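Local structure of squalene synthase HpnC (Alicyclobacillus acidocaldarius subsp. acidocaldarius, 4HD1) at residues V9-R12 against G13-E16; Y48-C51 against R52-D56; D70-E73 against E74-R77. The protein probably joins two prenyl diphosphate molecules head to head. One frame throughout, in Å; residues are numbered along the deposited sequence.

In the fold
Interactions 1, 2 and 3 are each local, tying one turn of an all-helical chain to the next. Interaction 1 joins the loop at 9-11 to the first turn of helix 12-25, at the surface. Interaction 2, on helix 41-56, is partly buried, while interaction 3, on helix 65-81, is again a surface contact. Interaction 1 combines a water bridge with the buried Phe-15, an aromatic and aliphatic face marks interaction 2, and interaction 3 is the one whose two segments are joined by a salt bridge. Interactions 2 and 3 touch: Tyr-72 OH lies 2.7 Å from Phe-50 O, probably hydrogen-bonded. Interaction 1 stays about 7 Å from interaction 2, between nearest atoms.

Interaction 1. Residues V9-R12 against G13-E16; sequences VELR and GDFE
Leu-11 and Phe-15 meet one turn apart, the leucine CB lying 4.1 Å from CD2 of the phenylalanine ring. The ring presents its edge to the leucine carbonyl: CD2 is 3.3 Å from Leu-11 O, which sits in the ring plane. Phe-15 holds CG beside its own backbone N (chi1 -85°), and this torsion turns the CD2 edge back toward residue 11. Leu-11 O also takes the amide hydrogen of Phe-15 N at 3.1 Å, in a nearly straight bond. The next bond, from Glu-16 N to Arg-12 O, is 2.9 Å long, and together the two bonds open helix 12-25. A water accepts from Asp-14 N at 2.9 Å and donates to Glu-10 O at 2.7 Å, bridging the loop to the first turn. The Leu-11 and Asp-14 side chains cross obliquely, CD2 3.7 Å from OD2, and the carboxylate OD1 is in a salt bridge with Arg-90. The extended Arg-12 has Val-9 CG2 3.4 Å above one face of its guanidinium, offset toward the rim, and Arg-12 NE bonds to Val-7 O. On helix 87-99 Leu-11 reaches Phe-94 and Phe-15 reaches Ala-91, while Pro-42 of helix 41-56 also touches the phenylalanine.

Interaction 2. Residues Y48-C51 against R52-D56; sequences YAFC and RGVDD
Four successive i to i+4 hydrogen bonds join Tyr-48 to Cys-51 with Arg-52 to Asp-55, and phi and psi hold to alpha-helical values throughout. Arg-52 N donates to Tyr-48 O at 2.8 Å and Gly-53 N to Ala-49 O at 3.0 Å. The bond from Val-54 N to Phe-50 O is longer, 3.3 Å, and Asp-55 N closes the run on Cys-51 O at 2.9 Å. Their N-H...O angles lie between 150° and 164°.

Among the side chains, Val-54 puts its CG2 branch over one face of the Phe-50 ring, 4.0 Å from CE2. With CG anti to the backbone N (chi1 170°), the ring swings out from the helix with its CE2-CZ side near Val-54. This pair lies on the inward face of helix 41-56, against Phe-106 and Asn-113 of helix 104-118. Asp-55 and Asp-56 fall in the aspartate-rich motif of the squalene and phytoene synthase fold, which probably binds the magnesium ions of the diphosphate substrate, as in relatives. Arg-52 sets its CB 3.4 Å from Ala-49 O, then leads away from the backbone. It forms a salt bridge with Asp-56 whose hydrogen bond, NE to OD2, is long and weak at 3.4 Å, while NH1 bonds to Leu-21 O. Asp-55 folds CG back beside its backbone N, 3.5 Å from Cys-51 O; its OD2 is hydrogen-bonded to His-25 NE2.

Interaction 3. Residues D70-E73 against E74-R77; sequences DAYE and EELR
Glu-73 and Arg-77 form an i to i+4 Glu-Arg salt bridge along the helix, Glu-73 OE1 lying 2.9 Å from Arg-77 NH1. The two chains run side by side in the same direction, and the carboxylate reaches the guanidinium at its edge, near the plane, though the two planes are turned 55° apart. Glu-73 is extended, its CG anti to the backbone N (chi1 -177°), whereas Arg-77 bends at chi3 to bring NH1 to the carboxylate. The other oxygen, Glu-73 OE2, pairs with Arg-114, which also binds Asp-70, so the glutamate is shared between two arginines.

The backbone contributes four i to i+4 hydrogen bonds, from Glu-74 N to Asp-70 O (2.9 Å) through to Arg-77 N to Glu-73 O (2.9 Å). Among the van der Waals contacts, Arg-77 CG lies only 3.0 Å from Glu-73 O, a tight approach, and Glu-75 crosses Tyr-72 at about a right angle, with OE1 4.0 Å from CD1.

Helix 65-81 lies among three other helices here. Glu-73 and Arg-77 touch Leu-107 of helix 104-118, Glu-75 and Tyr-72 meet Phe-89 of helix 87-99, and Leu-76 packs on Phe-50 of helix 41-56.

Interaction 1. Residues V9-R12 against G13-E16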
# COMPACT_ATOMS: atom_id res chain seq x y z
N VAL A 9 14.43 26.53 2.50
CA VAL A 9 14.30 27.06 3.87
C VAL A 9 12.85 27.31 4.30
O VAL A 9 12.48 26.94 5.42
CB VAL A 9 15.18 28.33 4.07
CG1 VAL A 9 14.92 28.97 5.43
CG2 VAL A 9 16.66 28.01 3.91
N GLU A 10 12.05 27.92 3.43
CA GLU A 10 10.66 28.27 3.76
C GLU A 10 9.80 27.05 3.99
O GLU A 10 8.79 27.13 4.68
CB GLU A 10 9.99 29.12 2.66
CG GLU A 10 10.91 30.02 1.87
CD GLU A 10 11.66 29.28 0.78
OE1 GLU A 10 12.86 29.54 0.60
OE2 GLU A 10 11.03 28.43 0.10
N LEU A 11 10.18 25.92 3.39
CA LEU A 11 9.37 24.69 3.45
C LEU A 11 9.81 23.67 4.50
O LEU A 11 9.15 22.65 4.68
CB LEU A 11 9.29 24.03 2.07
CG LEU A 11 8.32 24.68 1.07
CD1 LEU A 11 8.68 24.33 -0.36
CD2 LEU A 11 6.88 24.27 1.38
N ARG A 12 10.90 23.94 5.20
CA ARG A 12 11.45 22.97 6.16
C ARG A 12 10.53 22.64 7.32
O ARG A 12 10.50 21.49 7.78
CB ARG A 12 12.82 23.41 6.67
CG ARG A 12 13.90 23.06 5.68
CD ARG A 12 15.25 23.60 6.08
NE ARG A 12 16.01 23.84 4.87
CZ ARG A 12 17.16 24.50 4.81
NH1 ARG A 12 17.71 25.00 5.91
NH2 ARG A 12 17.75 24.66 3.63
N GLY A 13 9.78 23.64 7.79
CA GLY A 13 8.79 23.42 8.83
C GLY A 13 7.70 22.46 8.38
O GLY A 13 7.38 21.51 9.10
N ASP A 14 7.16 22.69 7.19
CA ASP A 14 6.09 21.84 6.65
C ASP A 14 6.55 20.40 6.43
O ASP A 14 5.78 19.47 6.68
CB ASP A 14 5.56 22.43 5.35
CG ASP A 14 5.06 23.85 5.52
OD1 ASP A 14 4.77 24.26 6.67
OD2 ASP A 14 4.95 24.56 4.50
N PHE A 15 7.78 20.23 5.96
CA PHE A 15 8.35 18.91 5.79
C PHE A 15 8.68 18.25 7.13
O PHE A 15 8.61 17.03 7.26
CB PHE A 15 9.58 18.94 4.86
CG PHE A 15 9.23 18.86 3.40
CD1 PHE A 15 9.00 17.63 2.79
CD2 PHE A 15 9.10 20.02 2.63
CE1 PHE A 15 8.66 17.55 1.45
CE2 PHE A 15 8.77 19.94 1.28
CZ PHE A 15 8.55 18.70 0.69
N GLU A 16 9.03 19.07 8.12
CA GLU A 16 9.21 18.56 9.48
C GLU A 16 7.91 17.95 10.03
O GLU A 16 7.96 16.92 10.71
CB GLU A 16 9.73 19.65 10.42
CG GLU A 16 9.94 19.18 11.86
CD GLU A 16 10.97 18.08 12.01
OE1 GLU A 16 11.18 17.63 13.15
OE2 GLU A 16 11.59 17.65 11.00
O HOH W 1 7.79 25.48 6.51

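Interaction 2. Residues Y48-C51 against R52-D56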
# COMPACT_ATOMS: atom_id res chain seq x y z
N TYR A 48 4.04 9.75 2.46
CA TYR A 48 3.56 8.93 3.57
C TYR A 48 2.64 9.68 4.53
O TYR A 48 1.66 9.09 5.00
CB TYR A 48 4.72 8.23 4.28
CG TYR A 48 5.08 6.94 3.59
CD1 TYR A 48 4.48 5.73 3.95
CD2 TYR A 48 6.00 6.92 2.53
CE1 TYR A 48 4.80 4.55 3.31
CE2 TYR A 48 6.33 5.73 1.88
CZ TYR A 48 5.73 4.55 2.28
OH TYR A 48 6.04 3.38 1.64
N ALA A 49 2.91 10.96 4.79
CA ALA A 49 1.97 11.78 5.57
C ALA A 49 0.62 11.84 4.86
O ALA A 49 -0.41 11.71 5.49
CB ALA A 49 2.51 13.19 5.82
N PHE A 50 0.63 11.98 3.53
CA PHE A 50 -0.62 11.92 2.77
C PHE A 50 -1.37 10.60 3.00
O PHE A 50 -2.59 10.62 3.22
CB PHE A 50 -0.38 12.16 1.27
CG PHE A 50 -1.59 11.86 0.42
CD1 PHE A 50 -2.53 12.85 0.16
CD2 PHE A 50 -1.80 10.58 -0.09
CE1 PHE A 50 -3.65 12.58 -0.61
CE2 PHE A 50 -2.92 10.30 -0.85
CZ PHE A 50 -3.85 11.30 -1.11
N CYS A 51 -0.67 9.47 2.96
CA CYS A 51 -1.29 8.16 3.19
C CYS A 51 -1.82 8.01 4.62
O CYS A 51 -2.88 7.43 4.84
CB CYS A 51 -0.33 7.01 2.88
SG CYS A 51 0.24 6.95 1.16
N ARG A 52 -1.07 8.53 5.59
CA ARG A 52 -1.52 8.56 6.98
C ARG A 52 -2.86 9.29 7.09
O ARG A 52 -3.76 8.84 7.80
CB ARG A 52 -0.48 9.24 7.88
CG ARG A 52 -0.90 9.36 9.34
CD ARG A 52 -0.40 10.64 9.99
NE ARG A 52 -1.12 10.93 11.23
CZ ARG A 52 -0.65 10.75 12.46
NH1 ARG A 52 0.58 10.27 12.65
NH2 ARG A 52 -1.40 11.05 13.51
N GLY A 53 -2.99 10.39 6.36
CA GLY A 53 -4.23 11.17 6.33
C GLY A 53 -5.42 10.36 5.85
O GLY A 53 -6.50 10.47 6.41
N VAL A 54 -5.21 9.52 4.83
CA VAL A 54 -6.27 8.63 4.35
C VAL A 54 -6.58 7.53 5.37
O VAL A 54 -7.74 7.20 5.60
CB VAL A 54 -5.96 8.02 2.96
CG1 VAL A 54 -7.21 7.36 2.37
CG2 VAL A 54 -5.43 9.08 2.00
N ASP A 55 -5.53 6.97 5.99
CA ASP A 55 -5.71 5.95 7.04
C ASP A 55 -6.57 6.45 8.20
O ASP A 55 -7.49 5.76 8.63
CB ASP A 55 -4.35 5.48 7.58
CG ASP A 55 -3.61 4.56 6.62
OD1 ASP A 55 -4.19 4.17 5.58
OD2 ASP A 55 -2.44 4.23 6.91
N ASP A 56 -6.28 7.66 8.67
CA ASP A 56 -7.00 8.27 9.81
C ASP A 56 -8.50 8.43 9.58
O ASP A 56 -9.28 8.51 10.53
CB ASP A 56 -6.38 9.62 10.17
CG ASP A 56 -5.07 9.48 10.92
OD1 ASP A 56 -4.63 8.34 11.18
OD2 ASP A 56 -4.47 10.52 11.27

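Interaction 3. Residues D70-E73 against E74-R77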
# COMPACT_ATOMS: atom_id res chain seq x y z
N ASP A 70 -14.00 13.46 0.73
CA ASP A 70 -14.27 14.48 -0.30
C ASP A 70 -13.49 15.76 -0.02
O ASP A 70 -12.93 16.37 -0.93
CB ASP A 70 -15.77 14.78 -0.40
CG ASP A 70 -16.55 13.68 -1.10
OD1 ASP A 70 -15.99 12.60 -1.39
OD2 ASP A 70 -17.75 13.91 -1.37
N ALA A 71 -13.47 16.18 1.25
CA ALA A 71 -12.72 17.37 1.65
C ALA A 71 -11.22 17.12 1.50
O ALA A 71 -10.46 18.02 1.13
CB ALA A 71 -13.06 17.76 3.08
N TYR A 72 -10.80 15.89 1.79
CA TYR A 72 -9.39 15.51 1.69
C TYR A 72 -8.96 15.47 0.23
O TYR A 72 -7.83 15.83 -0.11
CB TYR A 72 -9.17 14.16 2.37
CG TYR A 72 -7.73 13.87 2.75
CD1 TYR A 72 -7.16 14.44 3.88
CD2 TYR A 72 -6.96 12.99 1.99
CE1 TYR A 72 -5.84 14.17 4.24
CE2 TYR A 72 -5.64 12.71 2.33
CZ TYR A 72 -5.09 13.30 3.46
OH TYR A 72 -3.79 13.00 3.79
N GLU A 73 -9.88 15.05 -0.63
CA GLU A 73 -9.67 15.05 -2.07
C GLU A 73 -9.58 16.49 -2.60
O GLU A 73 -8.79 16.78 -3.50
CB GLU A 73 -10.79 14.28 -2.78
CG GLU A 73 -10.62 14.16 -4.28
CD GLU A 73 -11.64 13.23 -4.90
OE1 GLU A 73 -12.31 13.65 -5.87
OE2 GLU A 73 -11.78 12.08 -4.42
N GLU A 74 -10.39 17.38 -2.01
CA GLU A 74 -10.33 18.81 -2.30
C GLU A 74 -8.97 19.42 -1.99
O GLU A 74 -8.43 20.18 -2.79
CB GLU A 74 -11.43 19.57 -1.54
CG GLU A 74 -12.80 19.50 -2.20
CD GLU A 74 -12.76 19.89 -3.66
OE1 GLU A 74 -12.22 20.97 -3.99
OE2 GLU A 74 -13.27 19.10 -4.49
N GLU A 75 -8.43 19.08 -0.82
CA GLU A 75 -7.09 19.51 -0.41
C GLU A 75 -6.04 19.01 -1.39
O GLU A 75 -5.17 19.77 -1.82
CB GLU A 75 -6.79 19.04 1.02
CG GLU A 75 -7.55 19.81 2.10
CD GLU A 75 -7.78 19.02 3.39
OE1 GLU A 75 -6.81 18.47 3.95
OE2 GLU A 75 -8.95 18.95 3.85
N LEU A 76 -6.14 17.73 -1.76
CA LEU A 76 -5.24 17.12 -2.72
C LEU A 76 -5.24 17.86 -4.06
O LEU A 76 -4.18 18.17 -4.59
CB LEU A 76 -5.59 15.64 -2.91
CG LEU A 76 -4.72 14.70 -3.78
CD1 LEU A 76 -5.10 14.78 -5.25
CD2 LEU A 76 -3.22 14.92 -3.58
N ARG A 77 -6.43 18.15 -4.59
CA ARG A 77 -6.55 18.89 -5.84
C ARG A 77 -5.98 20.31 -5.74
O ARG A 77 -5.37 20.81 -6.69
CB ARG A 77 -8.00 18.93 -6.34
CG ARG A 77 -8.66 17.56 -6.44
CD ARG A 77 -9.96 17.62 -7.21
NE ARG A 77 -9.82 17.00 -8.52
CZ ARG A 77 -10.17 15.75 -8.80
NH1 ARG A 77 -10.71 14.98 -7.86
NH2 ARG A 77 -9.98 15.27 -10.02